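2-ON-2 hemoglobin (Agrobacterium tumefaciens, PDB 2XYK) binds heme and, as a group II truncated hemoglobin, probably binds oxygen at the heme iron. Local coordinates at residues A[35-40]-A[90-95]; A[19-24]-A[98-103]. All blocks are in the same frame, centred on the assembly; numbering follows the deposited sequence.

Interaction 1 (A[35-40]-A[90-95]); sequences AARCRA and RDEWLL. With HEM (protoporphyrin IX containing Fe), chain C.
With CG turned away from its own carbonyl carbon (chi1 -69°) and the chain straight beyond it, Glu92 reaches from helix 87-104 to the first turn of helix 36-41, while Arg37, bent at chi2 and chi3, curls its guanidinium back to the same carboxylate. Arg37 NE and NH2 converge side-on on Glu92 OE2, each at 2.8 Å, with the oxygen in the guanidinium plane; NE meets the syn lone pair of OE2, while NH2 comes from above the carboxylate plane. The methyl of Ala36 covers one guanidinium face. The other oxygen, Glu92 OE1, accepts from the backbone Cys38 N at 3.0 Å, at the start of the helix, whose dipole would probably favour the negative charge. Inward of this bridge, Cys38 SG lies 3.9 Å from Trp93 CB, oblique to the indole. Trp93 CG, anti to the backbone N (chi1 -170°), carries the ring over the porphyrin, where CD1 comes within 3.2 Å of heme C3B. Trp93 NE1 donates to the water on the iron (2.8 Å), across the heme from the axial His80. This tryptophan on helix 87-104 lines the distal heme pocket, as in group II 2-on-2 hemoglobins.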
# COMPACT_ATOMS: atom_id res chain seq x y z
N ALA A 35 10.65 5.12 -10.57
CA ALA A 35 10.44 4.69 -9.20
C ALA A 35 11.73 4.16 -8.58
O ALA A 35 11.72 3.58 -7.49
CB ALA A 35 9.31 3.65 -9.12
N ALA A 36 12.85 4.44 -9.25
CA ALA A 36 14.18 3.94 -8.84
C ALA A 36 14.63 4.33 -7.41
O ALA A 36 15.22 3.50 -6.67
CB ALA A 36 15.23 4.36 -9.88
N ARG A 37 14.36 5.57 -7.02
CA ARG A 37 14.64 5.98 -5.62
C ARG A 37 13.88 5.16 -4.60
O ARG A 37 14.48 4.68 -3.63
CB ARG A 37 14.41 7.49 -5.40
CG ARG A 37 15.63 8.37 -5.73
CD ARG A 37 16.04 8.22 -7.17
NE ARG A 37 14.88 8.29 -8.07
CZ ARG A 37 14.95 8.27 -9.40
NH1 ARG A 37 16.13 8.15 -10.00
NH2 ARG A 37 13.85 8.36 -10.14
N CYS A 38 12.56 5.01 -4.79
CA CYS A 38 11.73 4.21 -3.88
C CYS A 38 12.19 2.74 -3.91
O CYS A 38 12.27 2.08 -2.88
CB CYS A 38 10.24 4.32 -4.24
SG CYS A 38 9.14 3.33 -3.21
N ARG A 39 12.53 2.26 -5.11
CA ARG A 39 13.04 0.89 -5.24
C ARG A 39 14.38 0.68 -4.48
O ARG A 39 14.60 -0.36 -3.88
CB ARG A 39 13.19 0.53 -6.73
CG ARG A 39 13.63 -0.91 -6.98
CD ARG A 39 12.67 -1.90 -6.30
NE ARG A 39 13.06 -3.30 -6.44
CZ ARG A 39 13.68 -4.02 -5.51
NH1 ARG A 39 14.00 -3.49 -4.34
NH2 ARG A 39 13.95 -5.30 -5.74
N ALA A 40 15.25 1.69 -4.52
CA ALA A 40 16.59 1.60 -3.93
C ALA A 40 16.61 1.31 -2.44
O ALA A 40 17.53 0.67 -1.95
CB ALA A 40 17.42 2.89 -4.25
N ARG A 90 9.11 9.23 -1.33
CA ARG A 90 7.70 9.47 -1.07
C ARG A 90 6.84 9.57 -2.34
O ARG A 90 5.84 8.87 -2.43
CB ARG A 90 7.52 10.70 -0.18
CG ARG A 90 6.05 11.19 -0.01
CD ARG A 90 6.08 12.71 0.33
NE ARG A 90 6.26 13.55 -0.87
CZ ARG A 90 6.77 14.78 -0.88
NH1 ARG A 90 7.20 15.33 0.24
NH2 ARG A 90 6.85 15.47 -2.02
N ASP A 91 7.21 10.45 -3.28
CA ASP A 91 6.36 10.66 -4.47
C ASP A 91 6.40 9.46 -5.43
O ASP A 91 5.43 9.22 -6.17
CB ASP A 91 6.78 11.91 -5.23
CG ASP A 91 6.56 13.18 -4.44
OD1 ASP A 91 5.74 13.18 -3.47
OD2 ASP A 91 7.21 14.18 -4.77
N GLU A 92 7.51 8.73 -5.43
CA GLU A 92 7.67 7.53 -6.27
C GLU A 92 6.89 6.33 -5.74
O GLU A 92 6.42 5.50 -6.54
CB GLU A 92 9.15 7.19 -6.45
CG GLU A 92 9.89 8.22 -7.31
CD GLU A 92 11.39 7.92 -7.43
OE1 GLU A 92 11.83 6.82 -7.04
OE2 GLU A 92 12.11 8.78 -7.94
N TRP A 93 6.75 6.23 -4.42
CA TRP A 93 5.85 5.27 -3.76
C TRP A 93 4.40 5.61 -4.17
O TRP A 93 3.62 4.77 -4.61
CB TRP A 93 6.04 5.39 -2.21
CG TRP A 93 5.35 4.31 -1.37
CD1 TRP A 93 5.95 3.21 -0.79
CD2 TRP A 93 3.95 4.22 -1.06
NE1 TRP A 93 4.99 2.46 -0.11
CE2 TRP A 93 3.77 3.07 -0.25
CE3 TRP A 93 2.82 5.01 -1.37
CZ2 TRP A 93 2.51 2.69 0.23
CZ3 TRP A 93 1.57 4.62 -0.90
CH2 TRP A 93 1.43 3.48 -0.09
N LEU A 94 4.04 6.88 -4.06
CA LEU A 94 2.70 7.35 -4.42
C LEU A 94 2.42 7.16 -5.92
O LEU A 94 1.30 6.82 -6.31
CB LEU A 94 2.53 8.82 -4.01
CG LEU A 94 2.39 9.05 -2.49
CD1 LEU A 94 2.62 10.54 -2.19
CD2 LEU A 94 0.97 8.56 -1.99
N LEU A 95 3.43 7.38 -6.75
CA LEU A 95 3.30 7.09 -8.18
C LEU A 95 2.84 5.66 -8.43
O LEU A 95 1.88 5.43 -9.17
CB LEU A 95 4.62 7.36 -8.92
CG LEU A 95 4.73 6.88 -10.37
CD1 LEU A 95 3.91 7.81 -11.29
CD2 LEU A 95 6.15 6.84 -10.79
CHA HEM C . 7.42 -1.27 4.89
CHB HEM C . 8.85 2.47 2.03
CHC HEM C . 4.49 4.53 2.78
CHD HEM C . 2.82 0.35 4.55
C1A HEM C . 8.20 -0.41 4.12
C2A HEM C . 9.62 -0.55 3.87
C3A HEM C . 10.02 0.47 3.09
C4A HEM C . 8.86 1.30 2.81
CMA HEM C . 11.45 0.79 2.55
CAA HEM C . 10.48 -1.71 4.43
CBA HEM C . 10.20 -2.95 3.56
CGA HEM C . 10.40 -4.30 4.26
O1A HEM C . 10.55 -4.40 5.51
O2A HEM C . 10.39 -5.33 3.54
C1B HEM C . 7.82 3.39 2.00
C2B HEM C . 7.80 4.71 1.37
C3B HEM C . 6.58 5.26 1.60
C4B HEM C . 5.79 4.31 2.36
CMB HEM C . 8.94 5.37 0.58
CAB HEM C . 6.03 6.64 1.15
CBB HEM C . 6.44 7.75 1.77
C1C HEM C . 3.64 3.59 3.28
C2C HEM C . 2.23 3.75 3.50
C3C HEM C . 1.74 2.60 3.98
C4C HEM C . 2.86 1.67 4.09
CMC HEM C . 1.50 5.08 3.19
CAC HEM C . 0.27 2.30 4.37
CBC HEM C . -0.73 2.50 3.47
C1D HEM C . 3.89 -0.46 4.91
C2D HEM C . 3.82 -1.69 5.68
C3D HEM C . 5.25 -2.19 5.78
C4D HEM C . 6.05 -1.22 5.07
CMD HEM C . 2.54 -2.35 6.26
CAD HEM C . 5.75 -3.46 6.51
CBD HEM C . 6.05 -2.98 7.93
CGD HEM C . 6.73 -4.05 8.75
O1D HEM C . 7.97 -4.22 8.63
O2D HEM C . 6.01 -4.72 9.52
NA HEM C . 7.76 0.72 3.46
NB HEM C . 6.57 3.18 2.57
NC HEM C . 4.00 2.32 3.66
ND HEM C . 5.21 -0.23 4.57
FE HEM C . 5.87 1.50 3.60
O HOH W 1 5.36 0.61 1.96

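Interaction 2 (A[19-24]-A[98-103])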
# COMPACT_ATOMS: atom_id res chain seq x y z
N ARG A 19 -4.64 -8.88 -3.48
CA ARG A 19 -3.56 -9.64 -4.11
C ARG A 19 -3.05 -8.96 -5.40
O ARG A 19 -1.85 -8.84 -5.60
CB ARG A 19 -4.00 -11.10 -4.42
CG ARG A 19 -4.15 -12.00 -3.17
CD ARG A 19 -3.85 -13.49 -3.50
NE ARG A 19 -4.74 -14.42 -2.79
CZ ARG A 19 -4.43 -15.17 -1.72
NH1 ARG A 19 -3.22 -15.12 -1.17
NH2 ARG A 19 -5.35 -15.98 -1.19
N ALA A 20 -3.98 -8.53 -6.28
CA ALA A 20 -3.58 -7.91 -7.56
C ALA A 20 -3.00 -6.52 -7.32
O ALA A 20 -2.01 -6.10 -7.96
CB ALA A 20 -4.78 -7.83 -8.52
N LEU A 21 -3.61 -5.79 -6.39
CA LEU A 21 -3.15 -4.45 -6.05
C LEU A 21 -1.69 -4.50 -5.59
O LEU A 21 -0.86 -3.78 -6.11
CB LEU A 21 -4.04 -3.81 -4.98
CG LEU A 21 -3.61 -2.44 -4.44
CD1 LEU A 21 -3.72 -1.32 -5.51
CD2 LEU A 21 -4.47 -2.11 -3.25
N THR A 22 -1.41 -5.34 -4.61
CA THR A 22 -0.10 -5.36 -3.97
C THR A 22 0.97 -5.91 -4.94
O THR A 22 2.09 -5.42 -4.96
CB THR A 22 -0.15 -6.18 -2.65
OG1 THR A 22 -1.21 -5.66 -1.82
CG2 THR A 22 1.15 -6.08 -1.87
N ARG A 23 0.59 -6.92 -5.74
CA ARG A 23 1.47 -7.48 -6.77
C ARG A 23 1.84 -6.44 -7.79
O ARG A 23 3.02 -6.34 -8.14
CB ARG A 23 0.85 -8.69 -7.48
CG ARG A 23 1.74 -9.37 -8.58
CD ARG A 23 2.95 -10.13 -7.99
NE ARG A 23 2.55 -11.00 -6.88
CZ ARG A 23 2.32 -12.31 -6.96
NH1 ARG A 23 2.46 -12.97 -8.10
NH2 ARG A 23 1.96 -12.96 -5.87
N ARG A 24 0.84 -5.71 -8.30
CA ARG A 24 1.10 -4.70 -9.32
C ARG A 24 1.93 -3.53 -8.77
O ARG A 24 2.72 -2.95 -9.51
CB ARG A 24 -0.23 -4.17 -9.91
CG ARG A 24 -0.07 -3.18 -11.08
CD ARG A 24 0.72 -3.84 -12.26
NE ARG A 24 0.84 -2.96 -13.43
CZ ARG A 24 1.81 -3.03 -14.35
NH1 ARG A 24 2.80 -3.90 -14.23
NH2 ARG A 24 1.80 -2.18 -15.37
N ARG A 98 -0.72 4.73 -6.85
CA ARG A 98 -1.80 5.31 -7.66
C ARG A 98 -2.07 4.47 -8.89
O ARG A 98 -3.22 4.12 -9.15
CB ARG A 98 -1.48 6.74 -8.07
CG ARG A 98 -2.71 7.56 -8.55
CD ARG A 98 -2.36 9.05 -8.57
NE ARG A 98 -3.10 9.81 -9.57
N ARG A 99 -1.02 4.17 -9.65
CA ARG A 99 -1.14 3.38 -10.87
C ARG A 99 -1.60 1.95 -10.61
O ARG A 99 -2.36 1.40 -11.41
CB ARG A 99 0.18 3.35 -11.66
CG ARG A 99 0.02 2.77 -13.05
CD ARG A 99 1.10 3.21 -14.04
NE ARG A 99 1.18 2.22 -15.12
CZ ARG A 99 2.14 2.16 -16.04
NH1 ARG A 99 3.15 3.03 -16.05
NH2 ARG A 99 2.10 1.20 -16.96
N ALA A 100 -1.10 1.35 -9.53
CA ALA A 100 -1.53 0.01 -9.16
C ALA A 100 -3.03 -0.01 -8.83
O ALA A 100 -3.72 -0.95 -9.25
CB ALA A 100 -0.68 -0.56 -8.00
N MET A 101 -3.51 1.00 -8.12
CA MET A 101 -4.96 1.16 -7.80
C MET A 101 -5.79 1.34 -9.06
O MET A 101 -6.82 0.68 -9.23
CB MET A 101 -5.23 2.41 -6.96
CG MET A 101 -4.90 2.36 -5.52
SD MET A 101 -5.80 3.71 -4.72
CE MET A 101 -7.28 2.82 -4.37
N ASP A 102 -5.36 2.27 -9.90
CA ASP A 102 -6.09 2.62 -11.15
C ASP A 102 -6.25 1.37 -11.99
O ASP A 102 -7.28 1.18 -12.63
CB ASP A 102 -5.37 3.73 -11.97
CG ASP A 102 -5.48 5.13 -11.33
OD1 ASP A 102 -6.34 5.35 -10.45
OD2 ASP A 102 -4.68 6.04 -11.70
N GLU A 103 -5.23 0.50 -11.99
CA GLU A 103 -5.25 -0.70 -12.82
C GLU A 103 -6.02 -1.89 -12.23
O GLU A 103 -6.36 -2.81 -12.96
CB GLU A 103 -3.82 -1.12 -13.23
CG GLU A 103 -3.25 -0.31 -14.40
CD GLU A 103 -1.72 -0.44 -14.51
OE1 GLU A 103 -1.18 -1.49 -14.05
OE2 GLU A 103 -1.08 0.50 -15.04
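Arg24 NE of helix 14-31 meets Glu103 OE1 at 2.6 Å, nearly along the C-O axis and with an N-H...O angle of 162°; Arg24 NH2 adds only a weak, bent bond to the same oxygen. One turn before Glu103 on helix 87-104, Arg99, extended from CG to NE, comes in across Arg24, and its NE donates almost straight to Glu103 OE2 at 2.8 Å. The two guanidinium planes stand 78° apart. Arg24 NH2 and Arg99 NH2 come within 3.7 Å of each other, a proximity of like charges that the shared carboxylate probably offsets; Arg24 NH1 also pairs with Glu27. The bend at chi2 lays the aliphatic part of Arg24 against the helix, CG 4.0 Å from Ala100 CA. Below these charges the contact becomes apolar. Leu21 CD1 rests on the peptide link of Ala100 and Met101, 3.5 Å from Met101 N, with Met101 CG at 3.9 Å, while the small Ala100 lets the backbones approach, its CB 3.7 Å from Leu21 O. Leu57 of helix 47-60 also touches Leu21, and Ile114 of helix 108-125 touches Met101. Segments 19-24 and 98-103 run roughly antiparallel (144°), and a salt-bridge network thus edges an apolar seam between two helices of the all-helical globin fold.

In the fold
Helix 87-104 is common to both contacts: interaction 1 uses its earlier part and interaction 2 its later part, with centres about 15 Å apart. Its partners, helix 36-41 and helix 14-31, follow each other in the chain but meet it in reverse order, so the loop joining the segments of interaction 2 encloses that of interaction 1. The crossings also differ: segments 35-40 and 90-95 cross nearly perpendicular, 19-24 and 98-103 closer to antiparallel. Interaction 1 lies at the heme, whereas interaction 2 is away from the annotated sites. Together they tie the N-terminal helices 14-31 and 36-41 to one long helix that lines the heme pocket.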